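Local structure of dTDP-4-amino-4,6-dideoxyglucose formyltransferase (Shewanella sp. FDAARGOS_354, 6V2T) at residues E107-N111 / V112-N116. The protein probably transfers a formyl group from a folate cofactor to the sugar amino group of dTDP-4-amino-4,6-dideoxyglucose, a step linked to lipopolysaccharide O-antigen synthesis. Sequence-based numbering, arbitrary orientation.
Sequences ELVNN and VRCIN. With FOL (folic acid), chain H.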
ATOM      1  N   GLU B 107       9.986  28.278  32.075  1.00 36.69           N
ATOM      2  CA  GLU B 107       9.375  28.482  33.416  1.00 38.38           C
ATOM      3  C   GLU B 107       8.810  27.174  33.983  1.00 40.82           C
ATOM      4  O   GLU B 107       8.688  27.089  35.230  1.00 41.06           O
ATOM      5  CB  GLU B 107       8.249  29.523  33.373  1.00 45.37           C
ATOM      6  CG  GLU B 107       8.733  30.950  33.166  1.00 47.70           C
ATOM      7  CD  GLU B 107       9.026  31.349  31.728  1.00 57.50           C
ATOM      8  OE1 GLU B 107       8.782  30.522  30.809  1.00 48.86           O
ATOM      9  OE2 GLU B 107       9.517  32.486  31.524  1.00 59.21           O
ATOM     10  N   LEU B 108       8.442  26.199  33.142  1.00 34.39           N
ATOM     11  CA  LEU B 108       7.998  24.870  33.629  1.00 32.66           C
ATOM     12  C   LEU B 108       9.226  23.980  33.887  1.00 30.40           C
ATOM     13  O   LEU B 108       9.357  23.481  34.998  1.00 31.95           O
ATOM     14  CB  LEU B 108       7.083  24.231  32.587  1.00 35.02           C
ATOM     15  CG  LEU B 108       5.827  23.540  33.102  1.00 41.18           C
ATOM     16  CD1 LEU B 108       5.212  22.682  32.020  1.00 39.27           C
ATOM     17  CD2 LEU B 108       6.073  22.734  34.366  1.00 40.61           C
ATOM     18  N   VAL B 109      10.061  23.751  32.868  1.00 32.06           N
ATOM     19  CA  VAL B 109      11.160  22.737  32.915  1.00 33.79           C
ATOM     20  C   VAL B 109      12.220  23.117  33.954  1.00 34.96           C
ATOM     21  O   VAL B 109      12.828  22.177  34.518  1.00 35.75           O
ATOM     22  CB  VAL B 109      11.783  22.443  31.532  1.00 33.52           C
ATOM     23  CG1 VAL B 109      10.742  21.937  30.550  1.00 32.78           C
ATOM     24  CG2 VAL B 109      12.552  23.606  30.933  1.00 35.09           C
ATOM     25  N   ASN B 110      12.450  24.411  34.203  1.00 33.96           N
ATOM     26  CA  ASN B 110      13.496  24.894  35.142  1.00 33.64           C
ATOM     27  C   ASN B 110      13.010  24.801  36.589  1.00 29.70           C
ATOM     28  O   ASN B 110      13.877  24.787  37.480  1.00 32.40           O
ATOM     29  CB  ASN B 110      13.957  26.320  34.810  1.00 35.48           C
ATOM     30  CG  ASN B 110      14.699  26.399  33.491  1.00 40.57           C
ATOM     31  OD1 ASN B 110      15.268  25.413  33.020  1.00 44.82           O
ATOM     32  ND2 ASN B 110      14.708  27.568  32.883  1.00 42.79           N
ATOM     33  N   ASN B 111      11.700  24.734  36.822  1.00 30.02           N
ATOM     34  CA  ASN B 111      11.097  24.835  38.178  1.00 31.91           C
ATOM     35  C   ASN B 111      10.447  23.532  38.649  1.00 30.50           C
ATOM     36  O   ASN B 111      10.047  23.520  39.820  1.00 30.37           O
ATOM     37  CB  ASN B 111      10.050  25.958  38.252  1.00 33.91           C
ATOM     38  CG  ASN B 111      10.715  27.317  38.183  1.00 32.83           C
ATOM     39  OD1 ASN B 111      11.556  27.636  39.014  1.00 36.16           O
ATOM     40  ND2 ASN B 111      10.428  28.073  37.137  1.00 38.75           N
ATOM     41  N   VAL B 112      10.246  22.552  37.775  1.00 28.39           N
ATOM     42  CA  VAL B 112       9.592  21.257  38.117  1.00 31.89           C
ATOM     43  C   VAL B 112      10.371  20.142  37.429  1.00 28.75           C
ATOM     44  O   VAL B 112      10.775  20.329  36.272  1.00 31.49           O
ATOM     45  CB  VAL B 112       8.104  21.227  37.711  1.00 36.11           C
ATOM     46  CG1 VAL B 112       7.414  20.001  38.283  1.00 40.32           C
ATOM     47  CG2 VAL B 112       7.391  22.478  38.146  1.00 40.50           C
ATOM     48  N   ARG B 113      10.604  19.030  38.113  1.00 31.62           N
ATOM     49  CA  ARG B 113      11.190  17.828  37.468  1.00 29.29           C
ATOM     50  C   ARG B 113      10.248  17.421  36.312  1.00 31.36           C
ATOM     51  O   ARG B 113       9.094  17.016  36.577  1.00 30.85           O
ATOM     52  CB  ARG B 113      11.426  16.713  38.494  1.00 31.64           C
ATOM     53  CG  ARG B 113      12.297  15.574  37.964  1.00 30.92           C
ATOM     54  CD  ARG B 113      12.845  14.738  39.104  1.00 32.39           C
ATOM     55  NE  ARG B 113      11.752  14.150  39.883  1.00 29.47           N
ATOM     56  CZ  ARG B 113      11.352  12.878  39.786  1.00 31.87           C
ATOM     57  NH1 ARG B 113      10.336  12.445  40.517  1.00 31.25           N
ATOM     58  NH2 ARG B 113      11.973  12.028  38.996  1.00 31.99           N
ATOM     59  N   CYS B 114      10.681  17.595  35.056  1.00 28.25           N
ATOM     60  CA  CYS B 114       9.892  17.204  33.856  1.00 28.29           C
ATOM     61  C   CYS B 114      10.629  16.090  33.111  1.00 32.28           C
ATOM     62  O   CYS B 114      11.840  16.230  32.888  1.00 29.15           O
ATOM     63  CB  CYS B 114       9.632  18.408  32.967  1.00 31.89           C
ATOM     64  SG  CYS B 114       8.603  19.672  33.760  1.00 32.15           S
ATOM     65  N   ILE B 115       9.920  15.014  32.754  1.00 28.37           N
ATOM     66  CA  ILE B 115      10.482  13.832  32.050  1.00 29.46           C
ATOM     67  C   ILE B 115       9.657  13.551  30.796  1.00 30.46           C
ATOM     68  O   ILE B 115       8.413  13.472  30.891  1.00 29.39           O
ATOM     69  CB  ILE B 115      10.544  12.619  33.002  1.00 27.22           C
ATOM     70  CG1 ILE B 115      11.492  12.900  34.167  1.00 28.30           C
ATOM     71  CG2 ILE B 115      10.920  11.372  32.225  1.00 27.34           C
ATOM     72  CD1 ILE B 115      11.629  11.781  35.222  1.00 28.89           C
ATOM     73  N   ASN B 116      10.340  13.351  29.668  1.00 28.98           N
ATOM     74  CA  ASN B 116       9.727  13.127  28.337  1.00 26.44           C
ATOM     75  C   ASN B 116       9.908  11.667  27.947  1.00 28.11           C
ATOM     76  O   ASN B 116      11.013  11.064  28.171  1.00 24.92           O
ATOM     77  CB  ASN B 116      10.280  14.076  27.268  1.00 27.29           C
ATOM     78  CG  ASN B 116       9.628  13.931  25.901  1.00 28.28           C
ATOM     79  OD1 ASN B 116      10.310  13.741  24.898  1.00 33.59           O
ATOM     80  ND2 ASN B 116       8.321  14.035  25.817  1.00 25.30           N
TER
HETATM   81  N1  FOL H 302       9.347  20.528  25.822  1.00 29.35           N
HETATM   82  C2  FOL H 302      10.615  20.853  26.120  1.00 27.92           C
HETATM   83  NA2 FOL H 302      10.889  22.062  26.599  1.00 30.05           N
HETATM   84  N3  FOL H 302      11.629  19.947  25.981  1.00 28.68           N
HETATM   85  C4  FOL H 302      11.377  18.728  25.478  1.00 27.16           C
HETATM   86  O4  FOL H 302      12.374  17.964  25.386  1.00 29.32           O
HETATM   87  C4A FOL H 302      10.069  18.373  25.163  1.00 25.91           C
HETATM   88  N5  FOL H 302       9.747  17.192  24.634  1.00 29.33           N
HETATM   89  C6  FOL H 302       8.474  16.939  23.949  1.00 33.80           C
HETATM   90  C7  FOL H 302       7.382  17.720  24.703  1.00 31.58           C
HETATM   91  N8  FOL H 302       7.779  19.057  25.054  1.00 30.05           N
HETATM   92  C8A FOL H 302       9.060  19.323  25.351  1.00 27.91           C
HETATM   93  C9  FOL H 302       8.581  17.080  22.384  1.00 39.78           C
HETATM   94  N10 FOL H 302       7.352  17.584  21.766  1.00 40.65           N
HETATM   95  C11 FOL H 302       7.008  20.383  18.641  1.00 48.63           C
HETATM   96  C12 FOL H 302       5.887  19.848  19.279  1.00 52.78           C
HETATM   97  C13 FOL H 302       6.026  18.908  20.305  1.00 49.49           C
HETATM   98  C14 FOL H 302       7.268  18.495  20.741  1.00 42.59           C
HETATM   99  C15 FOL H 302       8.384  19.050  20.123  1.00 51.28           C
HETATM  100  C16 FOL H 302       8.259  19.980  19.088  1.00 52.89           C
HETATM  101  C   FOL H 302       6.860  21.419  17.552  1.00 46.04           C
HETATM  102  O   FOL H 302       5.809  22.021  17.528  1.00 51.50           O
HETATM  103  N   FOL H 302       7.836  21.748  16.702  1.00 39.73           N
HETATM  104  O   HOH W   1      12.777  19.492  33.934  1.00 27.97           O
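L108 meets both V112 and C114 through one methyl: its CD2 sits 4.0 Å from V112 CG2 and 4.0 Å from C114 SG, filling the inside of the bend where the short helix 106-109 gives way to strand 113-118. The chi1 of L108 is off the staggered positions (-137°), a rotation that brings CD2 to both partners. C114 aims its CB toward the helix, and with SG anti to its own carbonyl carbon (chi1 -64°) the sulfur lies near L108 CD2 and V109 CA. I88 of helix 82-91 packs on L108, V89 of the same helix on V112, and V95 of strand 94-98 on both V112 and C114, closing this apolar side. V109 adds a looser touch, CG1 to C114 CB at 4.4 Å, while the same methyl lies 4.0 Å from NA2 of the folic acid.

Between this packed core and the rim, L108 O closes the turn: it is approached by two backbone donors, N111 N and, in a weak, bent bond, V112 N at 3.1 Å. Water 1 spans the gap between helix end and strand, accepting from C114 N and probably donating to V109 O. The solvent side belongs to N111, whose ND2 gives E107 O a nearly straight bond of 2.8 Å (172°), in the plane of N111's own amide though tilted from the carbonyl plane of E107.

This is the helix-to-strand return of a beta-alpha-beta unit in the formyltransferase domain, whose strand runs on to N116, with its amide against the folate ring system at C6 and N5 and OD1 hydrogen-bonded to H146. Apolar packing together with backbone, amide and water bonds probably helps hold the helix end carrying V109 against the strand that carries N116, two residues of the folate pocket.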